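Local coordinates for protein cystathionine gamma-synthase (Xanthomonas oryzae pv. oryzae, PDB 6LD8) that probably makes or cleaves cystathionine in trans-sulfuration, as a pyridoxal phosphate-dependent enzyme of the Cys/Met metabolism family, at residues T207-N212 and E336-V341; P157-L162 and L370-I375; T86-I91 and D110-S115. The protein carries 1 engineered substitution. All coordinates share one frame; numbering follows the deposited sequence. Where two conformers were deposited one is given.

Contact 1 (T207-N212 and E336-V341). With 0JO (2-{[(E)-{3-hydroxy-2-methyl-5-[(phosphonooxy)methyl]pyridin-4-yl}methylidene]amino}prop-2-enoic acid), chain E; CYS (cysteine), chain F.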
loop_
_atom_site.group_PDB
_atom_site.type_symbol
_atom_site.label_atom_id
_atom_site.label_comp_id
_atom_site.label_asym_id
_atom_site.label_seq_id
_atom_site.Cartn_x
_atom_site.Cartn_y
_atom_site.Cartn_z
ATOM N N THR A 207 -11.387 0.901 -15.491
ATOM C CA THR A 207 -10.164 0.122 -15.221
ATOM C C THR A 207 -10.411 -0.910 -14.122
ATOM O O THR A 207 -9.613 -1.795 -13.953
ATOM C CB THR A 207 -9.010 1.011 -14.767
ATOM O OG1 THR A 207 -9.394 1.684 -13.573
ATOM C CG2 THR A 207 -8.594 1.968 -15.847
ATOM N N THR A 208 -11.507 -0.781 -13.411
ATOM C CA THR A 208 -11.948 -1.708 -12.378
ATOM C C THR A 208 -12.008 -3.144 -12.927
ATOM O O THR A 208 -11.986 -4.121 -12.110
ATOM C CB THR A 208 -13.312 -1.236 -11.876
ATOM O OG1 THR A 208 -13.256 0.165 -11.598
ATOM C CG2 THR A 208 -13.793 -2.003 -10.668
ATOM N N LYS A 209 -12.220 -3.300 -14.227
ATOM C CA LYS A 209 -12.599 -4.609 -14.808
ATOM C C LYS A 209 -11.326 -5.301 -15.304
ATOM O O LYS A 209 -10.477 -5.608 -14.455
ATOM C CB LYS A 209 -13.647 -4.390 -15.899
ATOM C CG LYS A 209 -14.908 -3.673 -15.452
ATOM C CD LYS A 209 -15.316 -4.000 -14.048
ATOM C CE LYS A 209 -16.662 -3.397 -13.690
ATOM N NZ LYS A 209 -17.086 -2.423 -14.716
ATOM N N TYR A 210 -11.193 -5.531 -16.621
ATOM C CA TYR A 210 -10.053 -6.280 -17.207
ATOM C C TYR A 210 -8.721 -5.549 -17.042
ATOM O O TYR A 210 -7.704 -6.202 -16.906
ATOM C CB TYR A 210 -10.326 -6.577 -18.675
ATOM C CG TYR A 210 -11.422 -7.597 -18.900
ATOM C CD1 TYR A 210 -11.183 -8.943 -18.752
ATOM C CD2 TYR A 210 -12.688 -7.223 -19.277
ATOM C CE1 TYR A 210 -12.168 -9.900 -18.926
ATOM C CE2 TYR A 210 -13.681 -8.172 -19.489
ATOM C CZ TYR A 210 -13.430 -9.526 -19.332
ATOM O OH TYR A 210 -14.433 -10.474 -19.540
ATOM N N ILE A 211 -8.686 -4.234 -17.194
ATOM C CA ILE A 211 -7.373 -3.537 -17.186
ATOM C C ILE A 211 -6.679 -3.811 -15.838
ATOM O O ILE A 211 -5.565 -4.345 -15.847
ATOM C CB ILE A 211 -7.517 -2.046 -17.498
ATOM C CG1 ILE A 211 -7.866 -1.827 -18.970
ATOM C CG2 ILE A 211 -6.249 -1.291 -17.127
ATOM C CD1 ILE A 211 -8.484 -0.462 -19.263
ATOM N N ASN A 212 -7.362 -3.633 -14.713
ATOM C CA ASN A 212 -6.759 -3.999 -13.404
ATOM C C ASN A 212 -6.786 -5.525 -13.202
ATOM O O ASN A 212 -5.801 -6.084 -12.786
ATOM C CB ASN A 212 -7.448 -3.267 -12.265
ATOM C CG ASN A 212 -6.837 -3.667 -10.948
ATOM O OD1 ASN A 212 -7.476 -4.362 -10.137
ATOM N ND2 ASN A 212 -5.557 -3.358 -10.821
ATOM N N GLU A 336 -21.343 -8.304 -8.049
ATOM C CA GLU A 336 -21.287 -7.293 -9.112
ATOM C C GLU A 336 -19.856 -7.265 -9.638
ATOM O O GLU A 336 -18.983 -7.946 -9.038
ATOM C CB GLU A 336 -21.834 -5.978 -8.548
ATOM C CG GLU A 336 -23.365 -5.960 -8.527
ATOM C CD GLU A 336 -24.045 -4.972 -7.594
ATOM O OE1 GLU A 336 -25.293 -4.967 -7.548
ATOM O OE2 GLU A 336 -23.326 -4.236 -6.893
ATOM N N SER A 337 -19.651 -6.467 -10.682
ATOM C CA SER A 337 -18.371 -6.248 -11.390
ATOM C C SER A 337 -18.081 -7.439 -12.341
ATOM O O SER A 337 -18.929 -8.360 -12.512
ATOM C CB SER A 337 -17.265 -6.013 -10.397
ATOM O OG SER A 337 -16.177 -5.296 -10.977
ATOM N N LEU A 338 -16.897 -7.449 -12.926
ATOM C CA LEU A 338 -16.546 -8.349 -14.049
ATOM C C LEU A 338 -15.106 -8.057 -14.396
ATOM O O LEU A 338 -14.576 -7.002 -13.946
ATOM C CB LEU A 338 -17.428 -8.085 -15.278
ATOM C CG LEU A 338 -17.354 -6.651 -15.806
ATOM C CD1 LEU A 338 -16.588 -6.564 -17.117
ATOM C CD2 LEU A 338 -18.750 -6.051 -15.956
ATOM N N GLY A 339 -14.501 -8.949 -15.176
ATOM C CA GLY A 339 -13.148 -8.716 -15.699
ATOM C C GLY A 339 -12.080 -9.133 -14.732
ATOM O O GLY A 339 -10.903 -8.818 -15.004
ATOM N N GLY A 340 -12.461 -9.767 -13.632
ATOM C CA GLY A 340 -11.479 -10.264 -12.670
ATOM C C GLY A 340 -10.972 -11.650 -13.081
ATOM O O GLY A 340 -11.696 -12.397 -13.773
ATOM N N VAL A 341 -9.828 -12.028 -12.538
ATOM C CA VAL A 341 -9.270 -13.391 -12.632
ATOM C C VAL A 341 -10.262 -14.373 -12.025
ATOM O O VAL A 341 -10.339 -15.478 -12.511
ATOM C CB VAL A 341 -7.885 -13.436 -11.977
ATOM C CG1 VAL A 341 -6.936 -12.569 -12.736
ATOM C CG2 VAL A 341 -7.894 -13.081 -10.497
HETATM O O 0JO E . -21.016 -5.070 -12.831
HETATM C C 0JO E . -21.121 -4.131 -13.628
HETATM O OXT 0JO E . -21.849 -4.184 -14.643
HETATM C CA 0JO E . -20.473 -2.867 -13.316
HETATM C CB 0JO E . -20.299 -2.476 -11.950
HETATM N N 0JO E . -20.086 -2.085 -14.418
HETATM C C4A 0JO E . -19.444 -0.955 -14.423
HETATM C C4 0JO E . -19.259 -0.207 -15.677
HETATM C C3 0JO E . -19.508 -0.872 -16.903
HETATM O O3 0JO E . -19.904 -2.164 -16.941
HETATM C C2 0JO E . -19.358 -0.188 -18.106
HETATM C C2A 0JO E . -19.613 -0.875 -19.414
HETATM N N1 0JO E . -19.000 1.104 -18.112
HETATM C C6 0JO E . -18.785 1.749 -16.952
HETATM C C5 0JO E . -18.879 1.149 -15.726
HETATM C C5A 0JO E . -18.646 1.989 -14.495
HETATM O OP4 0JO E . -17.317 1.868 -13.923
HETATM P P 0JO E . -17.026 1.931 -12.322
HETATM O OP3 0JO E . -15.517 1.695 -12.310
HETATM O OP1 0JO E . -17.363 3.397 -11.929
HETATM O OP2 0JO E . -17.840 0.880 -11.656
HETATM N N CYS F . -24.633 -1.116 -6.999
HETATM C CA CYS F . -23.554 -0.462 -7.806
HETATM C C CYS F . -24.101 0.859 -8.360
HETATM O O CYS F . -23.527 1.531 -9.193
HETATM C CB CYS F . -22.960 -1.410 -8.864
HETATM S SG CYS F . -23.924 -1.698 -10.378
HETATM O OXT CYS F . -25.163 1.318 -7.953
HETATM O O HOH W 1 -13.746 -5.975 -10.417
#
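CA of Gly339 sits over the ring of Tyr210. It stands 3.5 Å from the centroid of the Tyr210 ring, only 7° off the normal, a CH-pi contact over the centre of one face. The backbones are close here, with CA of Tyr210 and CA of Gly339 4.2 Å apart. Leu338 adds apolar contact. Its CD1 packs on CG of Lys209 and, obliquely, on the Tyr210 ring. CG of Leu338 sits between its backbone N and carbonyl carbon (chi1 58°), a turn that sends CD1 to Lys209 and CD2 to the ligand carboxylate.

Weak polar contacts run along the backbone. CA of Lys209 makes a CA-H...O contact of 3.2 Å with Leu338 O, and CA of Tyr210 makes one with Gly339 O. A water donates to Thr208 O and is also hydrogen-bonded to Ser337 OG, which joins the two loops.

Other bonds hold the ligand, an aminoacrylate joined to pyridoxal phosphate. Thr208 OG1 donates to the phosphate oxygen OP3 of the ligand (2.8 Å). Ser337 N donates to the carboxylate oxygen O of the ligand at 2.9 Å. Lys209 NZ lies close to C4A of the ligand in the conformer given, at an uncertain separation. The bound ligand marks this as the cofactor site, and the family is of fold type I. Lys209, the predicted Schiff-base lysine, is consistent with that site.

Contact 2 (P157-L162 and L370-I375). With 0JO (2-{[(E)-{3-hydroxy-2-methyl-5-[(phosphonooxy)methyl]pyridin-4-yl}methylidene]amino}prop-2-enoic acid), chain E.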
loop_
_atom_site.group_PDB
_atom_site.type_symbol
_atom_site.label_atom_id
_atom_site.label_comp_id
_atom_site.label_asym_id
_atom_site.label_seq_id
_atom_site.Cartn_x
_atom_site.Cartn_y
_atom_site.Cartn_z
ATOM N N PRO A 157 -19.057 -4.404 -26.788
ATOM C CA PRO A 157 -20.376 -4.990 -26.641
ATOM C C PRO A 157 -21.092 -4.451 -25.419
ATOM O O PRO A 157 -20.445 -4.013 -24.508
ATOM C CB PRO A 157 -20.126 -6.462 -26.313
ATOM C CG PRO A 157 -18.718 -6.721 -26.833
ATOM C CD PRO A 157 -17.999 -5.410 -26.669
ATOM N N SER A 158 -22.396 -4.631 -25.398
ATOM C CA SER A 158 -23.300 -3.939 -24.472
ATOM C C SER A 158 -23.495 -4.851 -23.249
ATOM O O SER A 158 -23.494 -6.080 -23.391
ATOM C CB SER A 158 -24.604 -3.565 -25.185
ATOM O OG SER A 158 -25.517 -4.668 -25.266
ATOM N N ASN A 159 -23.684 -4.234 -22.095
ATOM C CA ASN A 159 -23.798 -4.879 -20.784
ATOM C C ASN A 159 -25.261 -4.833 -20.401
ATOM O O ASN A 159 -25.752 -3.748 -20.129
ATOM C CB ASN A 159 -22.921 -4.094 -19.808
ATOM C CG ASN A 159 -23.021 -4.537 -18.360
ATOM O OD1 ASN A 159 -22.443 -3.853 -17.499
ATOM N ND2 ASN A 159 -23.723 -5.641 -18.098
ATOM N N PRO A 160 -25.971 -5.967 -20.265
ATOM C CA PRO A 160 -25.396 -7.307 -20.266
ATOM C C PRO A 160 -25.851 -8.292 -21.360
ATOM O O PRO A 160 -25.746 -9.455 -21.126
ATOM C CB PRO A 160 -26.059 -7.794 -18.971
ATOM C CG PRO A 160 -27.502 -7.354 -19.155
ATOM C CD PRO A 160 -27.395 -6.041 -19.932
ATOM N N LEU A 161 -26.350 -7.828 -22.508
ATOM C CA LEU A 161 -26.869 -8.700 -23.602
ATOM C C LEU A 161 -25.887 -8.840 -24.775
ATOM O O LEU A 161 -26.218 -9.547 -25.748
ATOM C CB LEU A 161 -28.182 -8.076 -24.059
ATOM C CG LEU A 161 -29.305 -8.306 -23.057
ATOM C CD1 LEU A 161 -30.371 -7.240 -23.204
ATOM C CD2 LEU A 161 -29.883 -9.716 -23.213
ATOM N N LEU A 162 -24.726 -8.205 -24.710
ATOM C CA LEU A 162 -23.611 -8.437 -25.676
ATOM C C LEU A 162 -24.081 -8.095 -27.112
ATOM O O LEU A 162 -23.585 -8.683 -28.097
ATOM C CB LEU A 162 -23.107 -9.880 -25.552
ATOM C CG LEU A 162 -22.306 -10.277 -24.309
ATOM C CD1 LEU A 162 -21.042 -9.480 -24.171
ATOM C CD2 LEU A 162 -23.122 -10.172 -23.061
ATOM N N LEU A 370 -32.493 -13.369 -16.552
ATOM C CA LEU A 370 -31.159 -13.271 -17.198
ATOM C C LEU A 370 -30.054 -13.401 -16.128
ATOM O O LEU A 370 -30.092 -12.647 -15.106
ATOM C CB LEU A 370 -31.033 -11.950 -17.967
ATOM C CG LEU A 370 -29.802 -11.866 -18.865
ATOM C CD1 LEU A 370 -29.942 -12.772 -20.074
ATOM C CD2 LEU A 370 -29.467 -10.432 -19.267
ATOM N N LEU A 371 -29.105 -14.310 -16.392
ATOM C CA LEU A 371 -27.827 -14.513 -15.653
ATOM C C LEU A 371 -26.654 -14.100 -16.549
ATOM O O LEU A 371 -26.666 -14.448 -17.747
ATOM C CB LEU A 371 -27.742 -15.975 -15.228
ATOM C CG LEU A 371 -28.741 -16.369 -14.138
ATOM C CD1 LEU A 371 -28.706 -17.860 -13.880
ATOM C CD2 LEU A 371 -28.489 -15.603 -12.837
ATOM N N ARG A 372 -25.720 -13.328 -15.985
ATOM C CA ARG A 372 -24.493 -12.841 -16.643
ATOM C C ARG A 372 -23.296 -13.544 -15.987
ATOM O O ARG A 372 -23.217 -13.554 -14.771
ATOM C CB ARG A 372 -24.400 -11.324 -16.484
ATOM C CG ARG A 372 -23.321 -10.679 -17.321
ATOM C CD ARG A 372 -23.112 -9.230 -16.936
ATOM N NE ARG A 372 -22.549 -9.106 -15.610
ATOM C CZ ARG A 372 -22.277 -7.935 -15.044
ATOM N NH1 ARG A 372 -22.606 -6.816 -15.667
ATOM N NH2 ARG A 372 -21.681 -7.879 -13.855
ATOM N N LEU A 373 -22.413 -14.122 -16.784
ATOM C CA LEU A 373 -21.144 -14.715 -16.331
ATOM C C LEU A 373 -20.024 -13.787 -16.718
ATOM O O LEU A 373 -19.980 -13.349 -17.871
ATOM C CB LEU A 373 -20.931 -16.051 -17.020
ATOM C CG LEU A 373 -22.047 -17.055 -16.825
ATOM C CD1 LEU A 373 -21.720 -18.328 -17.582
ATOM C CD2 LEU A 373 -22.234 -17.345 -15.363
ATOM N N SER A 374 -19.155 -13.521 -15.760
ATOM C CA SER A 374 -17.811 -13.010 -16.049
ATOM C C SER A 374 -16.887 -14.208 -15.870
ATOM O O SER A 374 -16.692 -14.655 -14.714
ATOM C CB SER A 374 -17.421 -11.827 -15.204
ATOM O OG SER A 374 -16.060 -11.447 -15.475
ATOM N N ILE A 375 -16.330 -14.696 -16.963
ATOM C CA ILE A 375 -15.553 -15.964 -16.941
ATOM C C ILE A 375 -14.124 -15.613 -16.630
ATOM O O ILE A 375 -13.537 -14.788 -17.335
ATOM C CB ILE A 375 -15.754 -16.759 -18.236
ATOM C CG1 ILE A 375 -17.196 -17.271 -18.214
ATOM C CG2 ILE A 375 -14.727 -17.887 -18.370
ATOM C CD1 ILE A 375 -17.740 -17.538 -19.549
HETATM O O 0JO E . -21.016 -5.070 -12.831
HETATM C C 0JO E . -21.121 -4.131 -13.628
HETATM O OXT 0JO E . -21.849 -4.184 -14.643
HETATM C CA 0JO E . -20.473 -2.867 -13.316
HETATM C CB 0JO E . -20.299 -2.476 -11.950
HETATM N N 0JO E . -20.086 -2.085 -14.418
HETATM C C4A 0JO E . -19.444 -0.955 -14.423
HETATM C C4 0JO E . -19.259 -0.207 -15.677
HETATM C C3 0JO E . -19.508 -0.872 -16.903
HETATM O O3 0JO E . -19.904 -2.164 -16.941
HETATM C C2 0JO E . -19.358 -0.188 -18.106
HETATM C C2A 0JO E . -19.613 -0.875 -19.414
HETATM N N1 0JO E . -19.000 1.104 -18.112
HETATM C C6 0JO E . -18.785 1.749 -16.952
HETATM C C5 0JO E . -18.879 1.149 -15.726
HETATM C C5A 0JO E . -18.646 1.989 -14.495
HETATM O OP4 0JO E . -17.317 1.868 -13.923
HETATM P P 0JO E . -17.026 1.931 -12.322
HETATM O OP3 0JO E . -15.517 1.695 -12.310
HETATM O OP1 0JO E . -17.363 3.397 -11.929
HETATM O OP2 0JO E . -17.840 0.880 -11.656
#
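The carboxylate-binding arginine of the active site, Arg372, meets the loop 157-162 here. Arg372 lies on strand 370-374 of the smaller sheet, and the loop follows strand 151-155 of the larger one. The contact joins a loop after one sheet to a strand of the other, beside the ligand carboxylate.

Arg372 reaches the ligand with its guanidinium. NH1 donates to OXT of the ligand at 2.9 Å, and NH2 donates to O of the ligand at 3.1 Å. Both bonds are nearly straight, with N-H...acceptor angles of 172°. The side chain leaves the strand with CG anti to the backbone N and bends at chi3 (68°), which turns the two terminal nitrogens to the carboxylate.

The Asn159 amide lies at the edge of this guanidinium, with the two planes 39° apart. Its terminal atoms lie close to NH1 of Arg372 and to OXT of the ligand.

Away from the ligand the contact is apolar. CB of Pro160 packs on CD of Arg372 at 3.9 Å, against the aliphatic part of the chain. CG of Pro160 meets CD2 of Leu370 at 3.7 Å. The same CD2 of Leu370 touches CD2 of Leu161 at 4.0 Å, so one methyl group serves two loop residues. Pro160 follows a cis peptide bond, and its CB points toward the strand. Its carbonyl O is hydrogen-bonded to Ser312, which ties the loop to the neighbouring strand 310-315.

The paired bonds of one guanidinium to both oxygens of one carboxylate fix the rotation of that carboxylate. The positive charge of Arg372 would probably balance the negative charge of the ligand carboxylate.

Contact 3 (T86-I91 and D110-S115). With 0JO (2-{[(E)-{3-hydroxy-2-methyl-5-[(phosphonooxy)methyl]pyridin-4-yl}methylidene]amino}prop-2-enoic acid), chain E; CYS (cysteine), chain F.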
loop_
_atom_site.group_PDB
_atom_site.type_symbol
_atom_site.label_atom_id
_atom_site.label_comp_id
_atom_site.label_asym_id
_atom_site.label_seq_id
_atom_site.Cartn_x
_atom_site.Cartn_y
_atom_site.Cartn_z
ATOM N N THR A 86 -13.073 6.660 -10.573
ATOM C CA THR A 86 -13.956 5.551 -10.990
ATOM C C THR A 86 -14.267 5.569 -12.488
ATOM O O THR A 86 -14.003 6.610 -13.185
ATOM C CB THR A 86 -15.251 5.583 -10.178
ATOM O OG1 THR A 86 -16.064 6.653 -10.660
ATOM C CG2 THR A 86 -15.010 5.746 -8.690
ATOM N N GLY A 87 -14.844 4.470 -12.977
ATOM C CA GLY A 87 -15.329 4.408 -14.373
ATOM C C GLY A 87 -16.450 5.421 -14.608
ATOM O O GLY A 87 -16.397 6.163 -15.589
ATOM N N MET A 88 -17.413 5.491 -13.695
ATOM C CA MET A 88 -18.475 6.506 -13.790
ATOM C C MET A 88 -17.836 7.883 -13.832
ATOM O O MET A 88 -18.367 8.713 -14.545
ATOM C CB MET A 88 -19.463 6.468 -12.627
ATOM C CG MET A 88 -20.451 5.329 -12.681
ATOM S SD MET A 88 -21.197 4.975 -14.316
ATOM C CE MET A 88 -21.681 6.636 -14.766
ATOM N N GLY A 89 -16.782 8.128 -13.048
ATOM C CA GLY A 89 -16.080 9.412 -13.060
ATOM C C GLY A 89 -15.480 9.704 -14.407
ATOM O O GLY A 89 -15.392 10.871 -14.774
ATOM N N ALA A 90 -15.047 8.689 -15.157
ATOM C CA ALA A 90 -14.549 8.923 -16.526
ATOM C C ALA A 90 -15.704 9.405 -17.427
ATOM O O ALA A 90 -15.515 10.297 -18.244
ATOM C CB ALA A 90 -13.910 7.661 -17.044
ATOM N N ILE A 91 -16.860 8.804 -17.291
ATOM C CA ILE A 91 -18.067 9.199 -18.066
ATOM C C ILE A 91 -18.411 10.638 -17.662
ATOM O O ILE A 91 -18.575 11.519 -18.535
ATOM C CB ILE A 91 -19.198 8.192 -17.807
ATOM C CG1 ILE A 91 -18.816 6.820 -18.354
ATOM C CG2 ILE A 91 -20.512 8.695 -18.368
ATOM C CD1 ILE A 91 -19.894 5.782 -18.181
ATOM N N ASP A 110 -29.272 0.256 -24.162
ATOM C CA ASP A 110 -28.894 -0.957 -23.390
ATOM C C ASP A 110 -27.546 -0.742 -22.665
ATOM O O ASP A 110 -26.871 -1.754 -22.380
ATOM C CB ASP A 110 -28.880 -2.172 -24.327
ATOM C CG ASP A 110 -27.860 -2.180 -25.455
ATOM O OD1 ASP A 110 -27.256 -1.115 -25.792
ATOM O OD2 ASP A 110 -27.694 -3.287 -26.048
ATOM N N ALA A 111 -27.154 0.506 -22.376
ATOM C CA ALA A 111 -25.887 0.819 -21.654
ATOM C C ALA A 111 -25.947 0.306 -20.206
ATOM O O ALA A 111 -27.048 -0.072 -19.734
ATOM C CB ALA A 111 -25.584 2.297 -21.718
ATOM N N TYR A 112 -24.783 0.207 -19.546
ATOM C CA TYR A 112 -24.674 -0.114 -18.098
ATOM C C TYR A 112 -25.720 0.740 -17.361
ATOM O O TYR A 112 -25.827 1.932 -17.689
ATOM C CB TYR A 112 -23.224 0.117 -17.645
ATOM C CG TYR A 112 -23.024 0.143 -16.147
ATOM C CD1 TYR A 112 -23.469 -0.903 -15.358
ATOM C CD2 TYR A 112 -22.458 1.247 -15.507
ATOM C CE1 TYR A 112 -23.361 -0.866 -13.977
ATOM C CE2 TYR A 112 -22.311 1.283 -14.124
ATOM C CZ TYR A 112 -22.778 0.230 -13.356
ATOM O OH TYR A 112 -22.688 0.225 -11.992
ATOM N N GLY A 113 -26.488 0.143 -16.449
ATOM C CA GLY A 113 -27.470 0.832 -15.574
ATOM C C GLY A 113 -26.916 2.083 -14.873
ATOM O O GLY A 113 -27.592 3.124 -14.810
ATOM N N GLY A 114 -25.684 2.025 -14.413
ATOM C CA GLY A 114 -25.029 3.177 -13.800
ATOM C C GLY A 114 -24.873 4.293 -14.785
ATOM O O GLY A 114 -25.028 5.459 -14.386
ATOM N N SER A 115 -24.581 3.972 -16.036
ATOM C CA SER A 115 -24.516 4.991 -17.106
ATOM C C SER A 115 -25.896 5.653 -17.274
ATOM O O SER A 115 -26.021 6.892 -17.305
ATOM C CB SER A 115 -24.038 4.350 -18.379
ATOM O OG SER A 115 -22.671 3.970 -18.270
HETATM O O 0JO E . -21.016 -5.070 -12.831
HETATM C C 0JO E . -21.121 -4.131 -13.628
HETATM O OXT 0JO E . -21.849 -4.184 -14.643
HETATM C CA 0JO E . -20.473 -2.867 -13.316
HETATM C CB 0JO E . -20.299 -2.476 -11.950
HETATM N N 0JO E . -20.086 -2.085 -14.418
HETATM C C4A 0JO E . -19.444 -0.955 -14.423
HETATM C C4 0JO E . -19.259 -0.207 -15.677
HETATM C C3 0JO E . -19.508 -0.872 -16.903
HETATM O O3 0JO E . -19.904 -2.164 -16.941
HETATM C C2 0JO E . -19.358 -0.188 -18.106
HETATM C C2A 0JO E . -19.613 -0.875 -19.414
HETATM N N1 0JO E . -19.000 1.104 -18.112
HETATM C C6 0JO E . -18.785 1.749 -16.952
HETATM C C5 0JO E . -18.879 1.149 -15.726
HETATM C C5A 0JO E . -18.646 1.989 -14.495
HETATM O OP4 0JO E . -17.317 1.868 -13.923
HETATM P P 0JO E . -17.026 1.931 -12.322
HETATM O OP3 0JO E . -15.517 1.695 -12.310
HETATM O OP1 0JO E . -17.363 3.397 -11.929
HETATM O OP2 0JO E . -17.840 0.880 -11.656
HETATM N N CYS F . -24.633 -1.116 -6.999
HETATM C CA CYS F . -23.554 -0.462 -7.806
HETATM C C CYS F . -24.101 0.859 -8.360
HETATM O O CYS F . -23.527 1.531 -9.193
HETATM C CB CYS F . -22.960 -1.410 -8.864
HETATM S SG CYS F . -23.924 -1.698 -10.378
HETATM O OXT CYS F . -25.163 1.318 -7.953
#
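Met88 and Ser115 bury the most surface here, and Ile91 follows. The sulfur of Met88 lies at the edge of the Tyr112 ring. SD of Met88 is 5.1 Å from the centroid of the Tyr112 ring and 83° off the normal, a Met-aromatic contact made in the ring plane. The Met88 chain bends at chi2 (-43°) and chi3, which brings CE to 3.6 Å from Gly114 O. Ser115 has two neighbours across the contact: SD of Met88 approaches its backbone N, and CD1 of Ile91 comes to 3.3 Å from Ser115 OG.

Both segments begin helices that follow strands of the seven-stranded sheet, at the cofactor site of the fold-type I domain. Thr86 is the N-cap of helix 87-98, and its OG1 accepts from Gly89 N. The same helix start binds the phosphate: Met88 N donates to OP1 of the ligand at 2.7 Å, and Gly87 N makes a weak bond to OP3.

Tyr112, just before helix 113-124, lays one face over the ligand, with CD2 of Tyr112 3.5 Å from C4 of the pyridine ring. Gly114 N lies over the centre of the opposite face. The hydroxyl of Tyr112 is hydrogen-bonded to Arg59 of the second subunit.

How the contacts relate
Contact 3 closes first along the chain. Contact 1 then lies nested inside the loop closed by contact 2. The centres are about 13 to 15 Å apart, and all three contacts touch the same ligand. Segments 86-91, 110-115, 157-162 and 207-212 follow strands of the seven-stranded sheet. Segment 370-375 is on a strand of the five-stranded sheet, and 336-341 is the loop between its strands 333-334 and 344-346. Contacts 1 and 2 meet where Gly339 N is probably hydrogen-bonded to Ser374 OG. Contacts 2 and 3 meet through Ser158 and Asp110. Contacts 1 and 3 do not touch, but both reach the second subunit. The pocket thus lies between the two sheets and is completed by the second subunit.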